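Long-range contact in sulfatase (Bacteroides fragilis CAG:558, PDB 6USS), which probably hydrolyses aryl sulfate esters, as calcium-dependent arylsulfatases do: residues M69-A82 with M360-C374. The protein carries 1 engineered substitution. Residues are numbered along the deposited sequence; the frame is centred on the assembly and turned at random.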
loop_
_atom_site.group_PDB
_atom_site.type_symbol
_atom_site.label_atom_id
_atom_site.label_comp_id
_atom_site.label_asym_id
_atom_site.label_seq_id
_atom_site.Cartn_x
_atom_site.Cartn_y
_atom_site.Cartn_z
ATOM N N MET A 69 5.155 19.405 -24.061
ATOM C CA MET A 69 5.562 18.233 -24.836
ATOM C C MET A 69 6.689 18.579 -25.815
ATOM O O MET A 69 7.620 17.790 -26.000
ATOM C CB MET A 69 4.360 17.648 -25.598
ATOM C CG MET A 69 3.323 16.939 -24.741
ATOM S SD MET A 69 1.965 16.234 -25.714
ATOM C CE MET A 69 2.799 15.025 -26.753
ATOM N N GLU A 70 6.609 19.742 -26.475
ATOM C CA GLU A 70 7.674 20.144 -27.394
ATOM C C GLU A 70 8.983 20.362 -26.646
ATOM O O GLU A 70 10.050 19.910 -27.087
ATOM C CB GLU A 70 7.275 21.420 -28.132
ATOM C CG GLU A 70 6.122 21.274 -29.075
ATOM C CD GLU A 70 5.687 22.610 -29.669
ATOM O OE1 GLU A 70 6.546 23.505 -29.825
ATOM O OE2 GLU A 70 4.488 22.760 -29.990
ATOM N N ARG A 71 8.909 21.078 -25.522
ATOM C CA ARG A 71 10.033 21.231 -24.603
ATOM C C ARG A 71 10.651 19.876 -24.232
ATOM O O ARG A 71 11.868 19.681 -24.347
ATOM C CB ARG A 71 9.539 21.984 -23.358
ATOM C CG ARG A 71 10.605 22.558 -22.458
ATOM C CD ARG A 71 10.033 23.619 -21.511
ATOM N NE ARG A 71 10.547 23.467 -20.150
ATOM C CZ ARG A 71 9.791 23.135 -19.109
ATOM N NH1 ARG A 71 8.494 22.937 -19.293
ATOM N NH2 ARG A 71 10.319 23.004 -17.889
ATOM N N LEU A 72 9.818 18.929 -23.771
ATOM C CA LEU A 72 10.323 17.609 -23.383
ATOM C C LEU A 72 10.994 16.901 -24.560
ATOM O O LEU A 72 12.048 16.269 -24.399
ATOM C CB LEU A 72 9.182 16.764 -22.806
ATOM C CG LEU A 72 9.516 15.395 -22.190
ATOM C CD1 LEU A 72 10.364 15.550 -20.944
ATOM C CD2 LEU A 72 8.254 14.592 -21.871
ATOM N N ALA A 73 10.418 17.023 -25.762
ATOM C CA ALA A 73 10.985 16.337 -26.918
ATOM C C ALA A 73 12.318 16.954 -27.325
ATOM O O ALA A 73 13.247 16.226 -27.698
ATOM C CB ALA A 73 9.995 16.354 -28.083
ATOM N N LYS A 74 12.431 18.291 -27.267
ATOM C CA LYS A 74 13.711 18.938 -27.564
ATOM C C LYS A 74 14.820 18.478 -26.628
ATOM O O LYS A 74 15.991 18.585 -26.989
ATOM C CB LYS A 74 13.599 20.473 -27.509
ATOM C CG LYS A 74 13.002 21.108 -28.781
ATOM C CD LYS A 74 12.748 22.627 -28.606
ATOM C CE LYS A 74 11.332 23.040 -29.079
ATOM N NZ LYS A 74 10.393 23.283 -27.911
ATOM N N GLN A 75 14.483 17.968 -25.438
ATOM C CA GLN A 75 15.467 17.425 -24.513
ATOM C C GLN A 75 15.561 15.904 -24.551
ATOM O O GLN A 75 16.409 15.335 -23.851
ATOM C CB GLN A 75 15.152 17.885 -23.094
ATOM C CG GLN A 75 15.056 19.388 -22.969
ATOM C CD GLN A 75 14.233 19.826 -21.753
ATOM O OE1 GLN A 75 13.138 19.301 -21.494
ATOM N NE2 GLN A 75 14.750 20.806 -21.016
ATOM N N GLY A 76 14.724 15.229 -25.343
ATOM C CA GLY A 76 14.743 13.779 -25.386
ATOM C C GLY A 76 14.540 13.171 -26.761
ATOM O O GLY A 76 14.902 13.771 -27.783
ATOM N N VAL A 77 13.976 11.964 -26.799
ATOM C CA VAL A 77 13.715 11.244 -28.038
ATOM C C VAL A 77 12.211 11.071 -28.169
ATOM O O VAL A 77 11.515 10.845 -27.169
ATOM C CB VAL A 77 14.436 9.874 -28.079
ATOM C CG1 VAL A 77 13.955 8.966 -26.946
ATOM C CG2 VAL A 77 14.266 9.175 -29.452
ATOM N N MET A 78 11.712 11.207 -29.402
ATOM C CA MET A 78 10.334 10.891 -29.745
ATOM C C MET A 78 10.288 9.521 -30.399
ATOM O O MET A 78 11.142 9.193 -31.228
ATOM C CB MET A 78 9.748 11.920 -30.711
ATOM C CG MET A 78 9.792 13.360 -30.235
ATOM S SD MET A 78 9.400 14.492 -31.591
ATOM C CE MET A 78 7.849 13.784 -32.182
ATOM N N PHE A 79 9.285 8.727 -30.052
ATOM C CA PHE A 79 9.054 7.459 -30.736
ATOM C C PHE A 79 7.874 7.647 -31.679
ATOM O O PHE A 79 6.733 7.800 -31.236
ATOM C CB PHE A 79 8.809 6.329 -29.741
ATOM C CG PHE A 79 10.062 5.850 -29.063
ATOM C CD1 PHE A 79 10.510 6.449 -27.886
ATOM C CD2 PHE A 79 10.806 4.812 -29.611
ATOM C CE1 PHE A 79 11.658 6.010 -27.258
ATOM C CE2 PHE A 79 11.965 4.367 -28.991
ATOM C CZ PHE A 79 12.392 4.971 -27.813
ATOM N N THR A 80 8.148 7.663 -32.975
ATOM C CA THR A 80 7.119 7.936 -33.966
ATOM C C THR A 80 6.338 6.688 -34.367
ATOM O O THR A 80 5.374 6.797 -35.135
ATOM C CB THR A 80 7.740 8.598 -35.209
ATOM O OG1 THR A 80 8.736 7.736 -35.765
ATOM C CG2 THR A 80 8.381 9.913 -34.845
ATOM N N GLN A 81 6.704 5.514 -33.850
ATOM C CA GLN A 81 5.988 4.274 -34.154
ATOM C C GLN A 81 5.812 3.432 -32.883
ATOM O O GLN A 81 6.179 2.262 -32.819
ATOM C CB GLN A 81 6.711 3.505 -35.262
ATOM C CG GLN A 81 5.771 2.851 -36.254
ATOM C CD GLN A 81 6.473 2.249 -37.491
ATOM O OE1 GLN A 81 5.828 1.975 -38.506
ATOM N NE2 GLN A 81 7.782 2.050 -37.404
ATOM N N ALA A 82 5.211 4.027 -31.849
ATOM C CA ALA A 82 4.937 3.337 -30.590
ATOM C C ALA A 82 3.488 2.861 -30.541
ATOM O O ALA A 82 2.573 3.630 -30.830
ATOM C CB ALA A 82 5.225 4.256 -29.394
ATOM N N MET A 360 4.797 9.211 -27.962
ATOM C CA MET A 360 5.686 8.720 -26.921
ATOM C C MET A 360 6.991 9.499 -26.940
ATOM O O MET A 360 7.575 9.741 -28.001
ATOM C CB MET A 360 5.951 7.225 -27.080
ATOM C CG MET A 360 6.841 6.624 -26.014
ATOM S SD MET A 360 7.210 4.900 -26.397
ATOM C CE MET A 360 8.601 4.622 -25.310
ATOM N N ILE A 361 7.441 9.895 -25.754
ATOM C CA ILE A 361 8.633 10.719 -25.589
ATOM C C ILE A 361 9.409 10.201 -24.388
ATOM O O ILE A 361 8.817 9.812 -23.374
ATOM C CB ILE A 361 8.284 12.209 -25.389
ATOM C CG1 ILE A 361 7.287 12.700 -26.445
ATOM C CG2 ILE A 361 9.536 13.044 -25.421
ATOM C CD1 ILE A 361 6.898 14.163 -26.267
ATOM N N VAL A 362 10.733 10.196 -24.487
ATOM C CA VAL A 362 11.552 9.826 -23.344
ATOM C C VAL A 362 12.655 10.857 -23.178
ATOM O O VAL A 362 13.424 11.117 -24.115
ATOM C CB VAL A 362 12.141 8.415 -23.479
ATOM C CG1 VAL A 362 13.203 8.191 -22.414
ATOM C CG2 VAL A 362 11.036 7.364 -23.391
ATOM N N ARG A 363 12.713 11.459 -21.995
ATOM C CA ARG A 363 13.853 12.247 -21.567
ATOM C C ARG A 363 14.611 11.398 -20.569
ATOM O O ARG A 363 14.005 10.723 -19.735
ATOM C CB ARG A 363 13.431 13.577 -20.932
ATOM C CG ARG A 363 14.605 14.515 -20.598
ATOM C CD ARG A 363 14.134 15.903 -20.144
ATOM N NE ARG A 363 13.612 15.918 -18.778
ATOM C CZ ARG A 363 12.939 16.935 -18.234
ATOM N NH1 ARG A 363 12.702 18.038 -18.937
ATOM N NH2 ARG A 363 12.505 16.855 -16.978
ATOM N N TRP A 364 15.924 11.398 -20.689
ATOM C CA TRP A 364 16.825 10.624 -19.846
ATOM C C TRP A 364 18.175 11.327 -19.931
ATOM O O TRP A 364 19.036 10.936 -20.736
ATOM C CB TRP A 364 16.887 9.174 -20.333
ATOM C CG TRP A 364 17.634 8.224 -19.438
ATOM C CD1 TRP A 364 18.306 8.527 -18.291
ATOM C CD2 TRP A 364 17.776 6.810 -19.624
ATOM N NE1 TRP A 364 18.856 7.387 -17.745
ATOM C CE2 TRP A 364 18.547 6.320 -18.547
ATOM C CE3 TRP A 364 17.319 5.909 -20.590
ATOM C CZ2 TRP A 364 18.880 4.974 -18.419
ATOM C CZ3 TRP A 364 17.640 4.568 -20.454
ATOM C CH2 TRP A 364 18.415 4.114 -19.373
ATOM N N PRO A 365 18.372 12.397 -19.159
ATOM C CA PRO A 365 19.559 13.248 -19.349
ATOM C C PRO A 365 20.857 12.479 -19.129
ATOM O O PRO A 365 21.000 11.723 -18.165
ATOM C CB PRO A 365 19.369 14.357 -18.305
ATOM C CG PRO A 365 17.894 14.324 -17.957
ATOM C CD PRO A 365 17.481 12.896 -18.094
ATOM N N GLY A 366 21.802 12.668 -20.050
ATOM C CA GLY A 366 23.063 11.962 -20.026
ATOM C C GLY A 366 23.087 10.642 -20.777
ATOM O O GLY A 366 24.179 10.123 -21.065
ATOM N N VAL A 367 21.925 10.080 -21.090
ATOM C CA VAL A 367 21.814 8.789 -21.749
ATOM C C VAL A 367 21.181 8.934 -23.125
ATOM O O VAL A 367 21.693 8.415 -24.118
ATOM C CB VAL A 367 21.008 7.802 -20.875
ATOM C CG1 VAL A 367 20.804 6.460 -21.597
ATOM C CG2 VAL A 367 21.684 7.632 -19.501
ATOM N N VAL A 368 20.066 9.641 -23.199
ATOM C CA VAL A 368 19.301 9.790 -24.427
ATOM C C VAL A 368 19.694 11.117 -25.070
ATOM O O VAL A 368 19.710 12.163 -24.403
ATOM C CB VAL A 368 17.792 9.681 -24.139
ATOM C CG1 VAL A 368 16.939 10.294 -25.253
ATOM C CG2 VAL A 368 17.440 8.220 -23.931
ATOM N N LYS A 369 20.064 11.069 -26.347
ATOM C CA LYS A 369 20.560 12.262 -27.003
ATOM C C LYS A 369 19.391 13.178 -27.343
ATOM O O LYS A 369 18.391 12.719 -27.910
ATOM C CB LYS A 369 21.379 11.883 -28.230
ATOM C CG LYS A 369 22.731 11.202 -27.852
ATOM C CD LYS A 369 23.358 11.792 -26.532
ATOM C CE LYS A 369 24.032 10.739 -25.619
ATOM N NZ LYS A 369 24.502 11.300 -24.299
ATOM N N PRO A 370 19.459 14.457 -26.980
ATOM C CA PRO A 370 18.273 15.321 -27.070
ATOM C C PRO A 370 17.873 15.619 -28.509
ATOM O O PRO A 370 18.660 15.503 -29.451
ATOM C CB PRO A 370 18.690 16.608 -26.329
ATOM C CG PRO A 370 20.160 16.589 -26.299
ATOM C CD PRO A 370 20.604 15.133 -26.349
ATOM N N ASP A 371 16.591 15.957 -28.662
ATOM C CA ASP A 371 16.008 16.383 -29.934
ATOM C C ASP A 371 16.157 15.331 -31.025
ATOM O O ASP A 371 16.502 15.642 -32.167
ATOM C CB ASP A 371 16.602 17.714 -30.397
ATOM C CG ASP A 371 15.697 18.436 -31.395
ATOM O OD1 ASP A 371 14.454 18.269 -31.304
ATOM O OD2 ASP A 371 16.223 19.163 -32.272
ATOM N N THR A 372 15.876 14.078 -30.684
ATOM C CA THR A 372 16.035 12.998 -31.649
ATOM C C THR A 372 14.723 12.236 -31.806
ATOM O O THR A 372 13.777 12.402 -31.023
ATOM C CB THR A 372 17.186 12.054 -31.253
ATOM O OG1 THR A 372 16.929 11.456 -29.974
ATOM C CG2 THR A 372 18.477 12.830 -31.158
ATOM N N LYS A 373 14.669 11.412 -32.860
ATOM C CA LYS A 373 13.501 10.601 -33.185
ATOM C C LYS A 373 13.919 9.161 -33.441
ATOM O O LYS A 373 15.032 8.899 -33.894
ATOM C CB LYS A 373 12.758 11.135 -34.420
ATOM C CG LYS A 373 12.040 12.450 -34.215
ATOM C CD LYS A 373 11.544 13.014 -35.541
ATOM C CE LYS A 373 11.172 14.502 -35.438
ATOM N NZ LYS A 373 9.803 14.793 -35.971
ATOM N N CYS A 374 13.022 8.226 -33.136
ATOM C CA CYS A 374 13.288 6.813 -33.340
ATOM C C CYS A 374 12.099 6.186 -34.042
ATOM O O CYS A 374 10.983 6.158 -33.505
ATOM C CB CYS A 374 13.563 6.077 -32.028
ATOM S SG CYS A 374 13.965 4.328 -32.355
HETATM O O HOH W 1 12.624 14.660 -29.944
HETATM O O HOH W 2 17.418 13.034 -23.124
HETATM O O HOH W 3 9.088 4.313 -32.611
#
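Met-360 and Cys-374 both approach the Phe-79 ring obliquely. Met-360 runs alongside it, SD 4.5 Å from the centroid of the Phe-79 ring in a Met-aromatic contact, with Met-360 CE in apolar contact with Phe-79 CD1 at 3.7 Å. It reaches this position because its chain is fully extended, with CG anti to the backbone N (chi1 -178°). Cys-374 CB touches Phe-79 CE2 at 3.8 Å, and its SG adds an oblique sulfur-aromatic contact. A water lies at the ring edge, in plane. The Arg-363 guanidinium instead has Leu-72 CD1 over one face and Gln-75 OE1 at its edge. Arg-363 NH1 donates to Gln-75 OE1 (2.9 Å) within the guanidinium plane, yet stands 47° out of the amide's carbonyl plane, missing its lone pair.

Strand 77-79, which carries the ring, illustrates how an inner strand of the sulfatase domain's mixed sheet spends both its edges. Val-77 exchanges two backbone bonds with Val-362 in an antiparallel pair; along the other edge, Met-78 N donates to Thr-372 O (2.9 Å) and Met-78 O accepts from Cys-374 N (2.8 Å), in parallel pairing. Thr-372 OG1 lies against Val-77 CB and CG2.

Helix 67-74 packs Leu-72 and Ala-73 on Ile-361; Met-303 of helix 283-308 touches Leu-72 and Arg-363. Leu-411 of helix 408-412 touches Val-77, Phe-79 and Val-362, while strand 357-363 continues the sheet into strand 315-321.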